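Side-chain contacts in CalS10 (Micromonospora echinospora, PDB 6UK5), which binds S-adenosylmethionine and probably transfers its methyl group to an amino pentose during calicheamicin biosynthesis: residues A[59-64]-A[107-112]; A[139-144]-A[151-156]. All blocks are in the same frame, centred on the assembly; numbering follows the deposited sequence.

Contact 1 of 2, residues A[59-64]-A[107-112]; sequences LDVGCG and RTFDLG. With SAM (S-adenosylmethionine), chain D.
Leu59, in strand 57-61, sends its CD2 methyl to two residues of the loop 107-112. CD2 lies 3.8 Å from Phe109 CE2, approaching the ring obliquely, and 4.0 Å from Leu111 CD1, where the two leucines reach toward each other tip to tip. Its CG stands anti to the backbone N (chi1 167°), which carries the branch across to the loop. Asp60 OD1 is instead hydrogen-bonded to Thr119 OG1 of the neighbouring strand 115-120, which satisfies a buried carboxylate oxygen. Val61 points toward the loop and offers CG2 to Phe109 CZ at 4.4 Å, a looser touch, again oblique. Branched methyls suit this buried strand because they pack without polar partners, and Phe109 offers them a broad apolar surface. Leu111 CG lies at the edge of that ring, in its plane. Beyond Val61 the strand gives way to a glycine-rich turn. Gly62 and Gly64 both have positive phi, which glycine adopts easily, and Gly64 CA lies 3.6 Å from SAM O3'. Gly62 O accepts a weak hydrogen bond from SAM N (3.2 Å). At the far end of the cofactor, Arg107 NE lies 3.7 Å from SAM N6, while its NH2 forms a salt bridge with Asp105. Asp110 OD1 accepts from Gly112 N at 2.8 Å, an Asx turn. No hydrogen bond crosses between the two segments. The chemistry divides: branched aliphatic and aromatic side chains join the loop to the strand, while backbone and polar groups at the strand's end and the loop's start meet S-adenosylmethionine, as in a Rossmann-type methyltransferase.

Contact 2 of 2, residues A[139-144]-A[151-156]; sequences AAMSAH and LVLEPW
Met141 and Leu151 meet because their first torsions direct them into the same layer between helix and sheet. Met141 has CG anti to its carbonyl carbon (chi1 -58°), and the chain runs on extended before bending at chi3, so that its length is laid along the strand. Leu151 carries CG on the side remote from its own backbone N (chi1 -157°), which brings CD1 up to the helix. There CD1 is 3.7 Å from Met141 CB and 3.9 Å from Ser142 N, one methyl thus resting against both side chain and backbone of the helix. Two residues along the strand, Leu153 faces the same way, and its CD1 is approached by Met141 CE at 4.3 Å. A methionine suits this place because an unbranched, flexible chain can touch two leucines in succession, and leucines suit the strand because their forked ends fill the layer without asking for polar partners. Ser142 adds CB to the apolar surface, 4.4 Å from Leu151 CD1, while its OG is satisfied by the carbonyl of Ala230.

At the end of the helix His144 turns back on it: ND1 donates to Ala140 O over 2.9 Å with an N-H...O angle of 172°. The oxygen lies in the ring plane, whereas the donor stands above the carbonyl plane, so the bond is straight at the nitrogen but off the carbonyl's lone pairs. Other parts of the fold complete the layer: Met141 also touches Val118 and Cys120 of strand 115-120, and Leu151 and Leu153 meet Phe227 and Tyr223 of helix 220-229. Helix 131-143 follows strand 115-120 and, after the short strand 145-146, the chain enters the parallel neighbour 149-153, a beta-alpha-beta crossover of the Rossmann-like methyltransferase fold.

How the contacts relate
Contact 2 lies wholly in the core, whereas contact 1 has a buried strand side and a loop that reaches the surface at Leu111, which is partly exposed. Both belong to the same seven-stranded sheet. Contact 1 joins an inner strand to an irregular loop and runs into the cofactor site, so its apolar part gives way to glycines and polar groups. Contact 2 joins a helix to strand 149-153 by apolar packing, with the Met141 side chain about 9 Å from S-adenosylmethionine. Strand 115-120 lies between strands 57-61 and 149-153. The contacts meet through His144, which stacks on Phe109 and whose NE2 makes a probable hydrogen bond with Leu111 N (3.1 Å).

Contact 1 of 2, residues A[59-64]-A[107-112]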
ATOM      1  N   LEU A  59      -4.021  34.904  -8.953  1.00 67.64           N
ATOM      2  CA  LEU A  59      -3.461  34.457  -7.682  1.00 67.28           C
ATOM      3  C   LEU A  59      -4.199  33.208  -7.226  1.00 64.48           C
ATOM      4  O   LEU A  59      -5.426  33.228  -7.084  1.00 60.81           O
ATOM      5  CB  LEU A  59      -3.560  35.555  -6.618  1.00 62.03           C
ATOM      6  CG  LEU A  59      -3.292  35.126  -5.173  1.00 66.30           C
ATOM      7  CD1 LEU A  59      -1.820  34.851  -4.944  1.00 68.94           C
ATOM      8  CD2 LEU A  59      -3.785  36.198  -4.212  1.00 63.23           C
ATOM      9  N   ASP A  60      -3.458  32.128  -6.995  1.00 65.12           N
ATOM     10  CA  ASP A  60      -4.011  30.903  -6.433  1.00 63.14           C
ATOM     11  C   ASP A  60      -3.744  30.910  -4.932  1.00 57.46           C
ATOM     12  O   ASP A  60      -2.587  30.997  -4.505  1.00 57.56           O
ATOM     13  CB  ASP A  60      -3.401  29.663  -7.084  1.00 68.00           C
ATOM     14  CG  ASP A  60      -4.130  28.397  -6.707  1.00 66.50           C
ATOM     15  OD1 ASP A  60      -5.239  28.499  -6.138  1.00 64.07           O
ATOM     16  OD2 ASP A  60      -3.587  27.305  -6.980  1.00 65.75           O
ATOM     17  N   VAL A  61      -4.809  30.821  -4.142  1.00 56.35           N
ATOM     18  CA  VAL A  61      -4.733  30.938  -2.691  1.00 52.39           C
ATOM     19  C   VAL A  61      -4.832  29.544  -2.090  1.00 51.06           C
ATOM     20  O   VAL A  61      -5.739  28.775  -2.431  1.00 51.25           O
ATOM     21  CB  VAL A  61      -5.839  31.859  -2.153  1.00 49.57           C
ATOM     22  CG1 VAL A  61      -5.857  31.829  -0.644  1.00 53.56           C
ATOM     23  CG2 VAL A  61      -5.628  33.280  -2.652  1.00 53.36           C
ATOM     24  N   GLY A  62      -3.904  29.222  -1.193  1.00 51.65           N
ATOM     25  CA  GLY A  62      -3.761  27.863  -0.715  1.00 52.66           C
ATOM     26  C   GLY A  62      -3.329  26.958  -1.849  1.00 53.10           C
ATOM     27  O   GLY A  62      -3.863  25.858  -2.023  1.00 54.07           O
ATOM     28  N   CYS A  63      -2.340  27.417  -2.621  1.00 56.04           N
ATOM     29  CA  CYS A  63      -1.926  26.710  -3.827  1.00 56.66           C
ATOM     30  C   CYS A  63      -1.276  25.367  -3.524  1.00 59.44           C
ATOM     31  O   CYS A  63      -1.226  24.506  -4.408  1.00 60.64           O
ATOM     32  CB  CYS A  63      -0.962  27.573  -4.640  1.00 60.73           C
ATOM     33  SG  CYS A  63       0.582  27.989  -3.791  1.00 58.71           S
ATOM     34  N   GLY A  64      -0.770  25.171  -2.311  1.00 58.42           N
ATOM     35  CA  GLY A  64      -0.138  23.903  -1.984  1.00 57.56           C
ATOM     36  C   GLY A  64       1.099  23.687  -2.831  1.00 55.97           C
ATOM     37  O   GLY A  64       2.009  24.521  -2.867  1.00 55.58           O
ATOM     38  N   ARG A 107      -6.512  34.001   5.789  1.00 65.20           N
ATOM     39  CA  ARG A 107      -7.365  34.886   6.574  1.00 66.32           C
ATOM     40  C   ARG A 107      -6.825  36.309   6.718  1.00 62.61           C
ATOM     41  O   ARG A 107      -7.582  37.193   7.132  1.00 61.74           O
ATOM     42  CB  ARG A 107      -7.605  34.281   7.965  1.00 65.52           C
ATOM     43  CG  ARG A 107      -8.101  32.830   7.945  1.00 62.58           C
ATOM     44  CD  ARG A 107      -7.839  32.088   9.261  1.00 57.41           C
ATOM     45  NE  ARG A 107      -6.489  31.542   9.380  1.00 56.55           N
ATOM     46  CZ  ARG A 107      -6.136  30.611  10.265  1.00 56.00           C
ATOM     47  NH1 ARG A 107      -7.030  30.121  11.116  1.00 54.67           N
ATOM     48  NH2 ARG A 107      -4.884  30.170  10.306  1.00 57.77           N
ATOM     49  N   THR A 108      -5.551  36.557   6.402  1.00 62.11           N
ATOM     50  CA  THR A 108      -4.919  37.831   6.744  1.00 54.00           C
ATOM     51  C   THR A 108      -3.968  38.404   5.703  1.00 62.91           C
ATOM     52  O   THR A 108      -3.503  39.530   5.904  1.00 65.79           O
ATOM     53  CB  THR A 108      -4.163  37.728   8.083  1.00 53.92           C
ATOM     54  OG1 THR A 108      -3.267  36.609   8.058  1.00 61.67           O
ATOM     55  CG2 THR A 108      -5.128  37.652   9.258  1.00 57.49           C
ATOM     56  N   PHE A 109      -3.640  37.696   4.627  1.00 64.55           N
ATOM     57  CA  PHE A 109      -2.523  38.123   3.797  1.00 67.18           C
ATOM     58  C   PHE A 109      -2.801  39.491   3.177  1.00 68.12           C
ATOM     59  O   PHE A 109      -3.948  39.928   3.044  1.00 67.84           O
ATOM     60  CB  PHE A 109      -2.250  37.103   2.688  1.00 65.38           C
ATOM     61  CG  PHE A 109      -3.303  37.071   1.610  1.00 61.18           C
ATOM     62  CD1 PHE A 109      -4.568  36.569   1.863  1.00 63.08           C
ATOM     63  CD2 PHE A 109      -3.012  37.525   0.333  1.00 58.33           C
ATOM     64  CE1 PHE A 109      -5.530  36.538   0.866  1.00 59.97           C
ATOM     65  CE2 PHE A 109      -3.967  37.491  -0.665  1.00 53.74           C
ATOM     66  CZ  PHE A 109      -5.227  36.998  -0.397  1.00 57.62           C
ATOM     67  N   ASP A 110      -1.720  40.171   2.803  1.00 70.87           N
ATOM     68  CA  ASP A 110      -1.802  41.437   2.085  1.00 73.34           C
ATOM     69  C   ASP A 110      -0.584  41.534   1.185  1.00 73.27           C
ATOM     70  O   ASP A 110       0.550  41.512   1.674  1.00 75.68           O
ATOM     71  CB  ASP A 110      -1.861  42.629   3.042  1.00 73.19           C
ATOM     72  CG  ASP A 110      -2.113  43.938   2.325  1.00 72.59           C
ATOM     73  OD1 ASP A 110      -1.895  44.003   1.097  1.00 71.59           O
ATOM     74  OD2 ASP A 110      -2.532  44.903   2.995  1.00 69.63           O
ATOM     75  N   LEU A 111      -0.818  41.643  -0.120  1.00 70.32           N
ATOM     76  CA  LEU A 111       0.256  41.723  -1.096  1.00 70.06           C
ATOM     77  C   LEU A 111       0.301  43.083  -1.776  1.00 69.32           C
ATOM     78  O   LEU A 111       1.117  43.285  -2.681  1.00 67.33           O
ATOM     79  CB  LEU A 111       0.091  40.626  -2.151  1.00 67.50           C
ATOM     80  CG  LEU A 111      -0.044  39.190  -1.635  1.00 64.58           C
ATOM     81  CD1 LEU A 111      -0.732  38.315  -2.680  1.00 64.50           C
ATOM     82  CD2 LEU A 111       1.296  38.607  -1.225  1.00 64.19           C
ATOM     83  N   GLY A 112      -0.545  44.023  -1.354  1.00 70.80           N
ATOM     84  CA  GLY A 112      -0.511  45.374  -1.866  1.00 71.65           C
ATOM     85  C   GLY A 112      -0.932  45.524  -3.308  1.00 69.66           C
ATOM     86  O   GLY A 112      -0.887  46.643  -3.833  1.00 75.95           O
TER
HETATM   87  N   SAM D 302      -4.700  24.226  -4.615  1.00 62.92           N
HETATM   88  CA  SAM D 302      -4.158  23.136  -3.868  1.00 65.34           C
HETATM   89  C   SAM D 302      -4.150  21.808  -4.685  1.00 62.85           C
HETATM   90  O   SAM D 302      -5.189  21.496  -5.318  1.00 57.37           O
HETATM   91  OXT SAM D 302      -3.095  21.144  -4.637  1.00 61.42           O
HETATM   92  CB  SAM D 302      -4.952  22.948  -2.568  1.00 62.48           C
HETATM   93  CG  SAM D 302      -4.079  22.173  -1.596  1.00 62.69           C
HETATM   94  SD  SAM D 302      -5.217  21.501  -0.366  1.00 57.16           S
HETATM   95  CE  SAM D 302      -4.240  20.157   0.287  1.00 68.84           C
HETATM   96  C5' SAM D 302      -5.210  22.657   1.059  1.00 60.53           C
HETATM   97  C4' SAM D 302      -4.043  23.643   1.198  1.00 59.88           C
HETATM   98  O4' SAM D 302      -4.496  24.789   1.940  1.00 64.17           O
HETATM   99  C3' SAM D 302      -2.826  23.090   1.945  1.00 61.60           C
HETATM  100  O3' SAM D 302      -1.721  22.924   1.061  1.00 59.25           O
HETATM  101  C2' SAM D 302      -2.508  24.150   3.018  1.00 62.27           C
HETATM  102  O2' SAM D 302      -1.132  24.512   3.015  1.00 59.70           O
HETATM  103  C1' SAM D 302      -3.390  25.334   2.620  1.00 66.02           C
HETATM  104  N9  SAM D 302      -3.891  26.121   3.740  1.00 66.80           N
HETATM  105  C8  SAM D 302      -4.664  25.689   4.788  1.00 66.70           C
HETATM  106  N7  SAM D 302      -5.033  26.640   5.608  1.00 64.22           N
HETATM  107  C5  SAM D 302      -4.471  27.782   5.063  1.00 63.36           C
HETATM  108  C6  SAM D 302      -4.507  29.137   5.446  1.00 61.55           C
HETATM  109  N6  SAM D 302      -5.120  29.582   6.546  1.00 62.09           N
HETATM  110  N1  SAM D 302      -3.873  30.031   4.656  1.00 59.60           N
HETATM  111  C2  SAM D 302      -3.239  29.589   3.566  1.00 60.55           C
HETATM  112  N3  SAM D 302      -3.125  28.340   3.112  1.00 61.54           N
HETATM  113  C4  SAM D 302      -3.767  27.480   3.909  1.00 63.87           C

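Contact 2 of 2, residues A[139-144]-A[151-156]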
ATOM      1  N   ALA A 139     -13.133  37.616   2.346  1.00 70.22           N
ATOM      2  CA  ALA A 139     -13.008  39.067   2.273  1.00 68.17           C
ATOM      3  C   ALA A 139     -11.596  39.477   1.874  1.00 67.01           C
ATOM      4  O   ALA A 139     -11.414  40.428   1.106  1.00 63.23           O
ATOM      5  CB  ALA A 139     -13.393  39.697   3.612  1.00 70.46           C
ATOM      6  N   ALA A 140     -10.586  38.765   2.381  1.00 69.11           N
ATOM      7  CA  ALA A 140      -9.207  39.060   2.003  1.00 65.41           C
ATOM      8  C   ALA A 140      -8.987  38.832   0.513  1.00 60.92           C
ATOM      9  O   ALA A 140      -8.467  39.707  -0.190  1.00 55.41           O
ATOM     10  CB  ALA A 140      -8.247  38.203   2.827  1.00 66.16           C
ATOM     11  N   MET A 141      -9.376  37.656   0.012  1.00 60.19           N
ATOM     12  CA  MET A 141      -9.238  37.369  -1.412  1.00 59.77           C
ATOM     13  C   MET A 141      -9.909  38.445  -2.257  1.00 57.85           C
ATOM     14  O   MET A 141      -9.344  38.915  -3.253  1.00 54.10           O
ATOM     15  CB  MET A 141      -9.835  35.997  -1.734  1.00 58.61           C
ATOM     16  CG  MET A 141      -9.221  34.837  -0.972  1.00 55.46           C
ATOM     17  SD  MET A 141      -9.745  33.251  -1.655  1.00 52.57           S
ATOM     18  CE  MET A 141     -10.572  32.499  -0.256  1.00 54.22           C
ATOM     19  N   SER A 142     -11.123  38.844  -1.877  1.00 58.49           N
ATOM     20  CA  SER A 142     -11.841  39.861  -2.638  1.00 52.78           C
ATOM     21  C   SER A 142     -11.108  41.196  -2.629  1.00 54.35           C
ATOM     22  O   SER A 142     -11.168  41.943  -3.613  1.00 55.47           O
ATOM     23  CB  SER A 142     -13.253  40.027  -2.077  1.00 51.83           C
ATOM     24  OG  SER A 142     -13.973  41.020  -2.787  1.00 59.85           O
ATOM     25  N   ALA A 143     -10.413  41.516  -1.536  1.00 54.28           N
ATOM     26  CA  ALA A 143      -9.661  42.764  -1.484  1.00 58.43           C
ATOM     27  C   ALA A 143      -8.566  42.794  -2.540  1.00 58.31           C
ATOM     28  O   ALA A 143      -8.187  43.870  -3.016  1.00 60.24           O
ATOM     29  CB  ALA A 143      -9.061  42.956  -0.093  1.00 56.41           C
ATOM     30  N   HIS A 144      -8.041  41.629  -2.905  1.00 57.10           N
ATOM     31  CA  HIS A 144      -6.998  41.501  -3.911  1.00 60.00           C
ATOM     32  C   HIS A 144      -7.554  41.427  -5.328  1.00 57.08           C
ATOM     33  O   HIS A 144      -6.797  41.148  -6.264  1.00 58.56           O
ATOM     34  CB  HIS A 144      -6.153  40.262  -3.601  1.00 59.30           C
ATOM     35  CG  HIS A 144      -5.282  40.423  -2.395  1.00 61.62           C
ATOM     36  ND1 HIS A 144      -5.772  40.340  -1.109  1.00 57.17           N
ATOM     37  CD2 HIS A 144      -3.953  40.650  -2.276  1.00 62.65           C
ATOM     38  CE1 HIS A 144      -4.785  40.527  -0.251  1.00 57.48           C
ATOM     39  NE2 HIS A 144      -3.670  40.711  -0.933  1.00 57.98           N
ATOM     40  N   LEU A 151     -13.529  35.774  -8.570  1.00 56.49           N
ATOM     41  CA  LEU A 151     -13.184  34.857  -7.494  1.00 54.39           C
ATOM     42  C   LEU A 151     -13.849  33.520  -7.780  1.00 52.49           C
ATOM     43  O   LEU A 151     -15.050  33.472  -8.067  1.00 56.30           O
ATOM     44  CB  LEU A 151     -13.623  35.415  -6.140  1.00 58.69           C
ATOM     45  CG  LEU A 151     -12.886  34.889  -4.909  1.00 60.01           C
ATOM     46  CD1 LEU A 151     -12.837  35.965  -3.842  1.00 57.85           C
ATOM     47  CD2 LEU A 151     -13.569  33.650  -4.363  1.00 61.47           C
ATOM     48  N   VAL A 152     -13.073  32.443  -7.723  1.00 49.61           N
ATOM     49  CA  VAL A 152     -13.582  31.100  -7.976  1.00 52.87           C
ATOM     50  C   VAL A 152     -13.162  30.212  -6.816  1.00 46.38           C
ATOM     51  O   VAL A 152     -11.995  30.225  -6.406  1.00 46.05           O
ATOM     52  CB  VAL A 152     -13.092  30.532  -9.323  1.00 49.06           C
ATOM     53  CG1 VAL A 152     -13.158  31.605 -10.401  1.00 51.87           C
ATOM     54  CG2 VAL A 152     -11.694  29.958  -9.208  1.00 51.80           C
ATOM     55  N   LEU A 153     -14.114  29.447  -6.288  1.00 47.91           N
ATOM     56  CA  LEU A 153     -13.935  28.737  -5.030  1.00 45.31           C
ATOM     57  C   LEU A 153     -14.596  27.376  -5.125  1.00 47.57           C
ATOM     58  O   LEU A 153     -15.801  27.285  -5.380  1.00 46.65           O
ATOM     59  CB  LEU A 153     -14.528  29.550  -3.877  1.00 43.33           C
ATOM     60  CG  LEU A 153     -14.274  29.074  -2.450  1.00 47.90           C
ATOM     61  CD1 LEU A 153     -14.043  30.279  -1.557  1.00 54.89           C
ATOM     62  CD2 LEU A 153     -15.441  28.251  -1.941  1.00 43.19           C
ATOM     63  N   GLU A 154     -13.808  26.319  -4.925  1.00 48.98           N
ATOM     64  CA  GLU A 154     -14.340  24.965  -4.895  1.00 49.30           C
ATOM     65  C   GLU A 154     -14.679  24.610  -3.454  1.00 50.13           C
ATOM     66  O   GLU A 154     -13.759  24.416  -2.643  1.00 45.03           O
ATOM     67  CB  GLU A 154     -13.328  23.978  -5.464  1.00 48.51           C
ATOM     68  CG  GLU A 154     -13.867  22.561  -5.615  1.00 53.79           C
ATOM     69  CD  GLU A 154     -12.802  21.575  -6.043  1.00 63.23           C
ATOM     70  OE1 GLU A 154     -11.680  22.014  -6.369  1.00 65.65           O
ATOM     71  OE2 GLU A 154     -13.086  20.359  -6.045  1.00 67.33           O
ATOM     72  N   PRO A 155     -15.955  24.513  -3.084  1.00 51.65           N
ATOM     73  CA  PRO A 155     -16.307  24.224  -1.693  1.00 51.17           C
ATOM     74  C   PRO A 155     -16.352  22.730  -1.404  1.00 48.77           C
ATOM     75  O   PRO A 155     -16.502  21.893  -2.295  1.00 50.44           O
ATOM     76  CB  PRO A 155     -17.706  24.841  -1.567  1.00 47.42           C
ATOM     77  CG  PRO A 155     -18.304  24.600  -2.910  1.00 49.27           C
ATOM     78  CD  PRO A 155     -17.160  24.731  -3.908  1.00 50.55           C
ATOM     79  N   TRP A 156     -16.214  22.413  -0.121  1.00 48.35           N
ATOM     80  CA  TRP A 156     -16.454  21.059   0.353  1.00 51.60           C
ATOM     81  C   TRP A 156     -17.941  20.813   0.565  1.00 51.77           C
ATOM     82  O   TRP A 156     -18.645  21.644   1.149  1.00 52.13           O
ATOM     83  CB  TRP A 156     -15.689  20.825   1.659  1.00 50.47           C
ATOM     84  CG  TRP A 156     -15.977  19.513   2.334  1.00 48.61           C
ATOM     85  CD1 TRP A 156     -16.485  19.342   3.591  1.00 49.01           C
ATOM     86  CD2 TRP A 156     -15.782  18.196   1.800  1.00 54.03           C
ATOM     87  NE1 TRP A 156     -16.615  18.005   3.873  1.00 48.46           N
ATOM     88  CE2 TRP A 156     -16.191  17.279   2.790  1.00 50.98           C
ATOM     89  CE3 TRP A 156     -15.300  17.702   0.583  1.00 53.12           C
ATOM     90  CZ2 TRP A 156     -16.134  15.898   2.601  1.00 50.71           C
ATOM     91  CZ3 TRP A 156     -15.245  16.327   0.399  1.00 52.62           C
ATOM     92  CH2 TRP A 156     -15.661  15.443   1.401  1.00 50.59           C
TER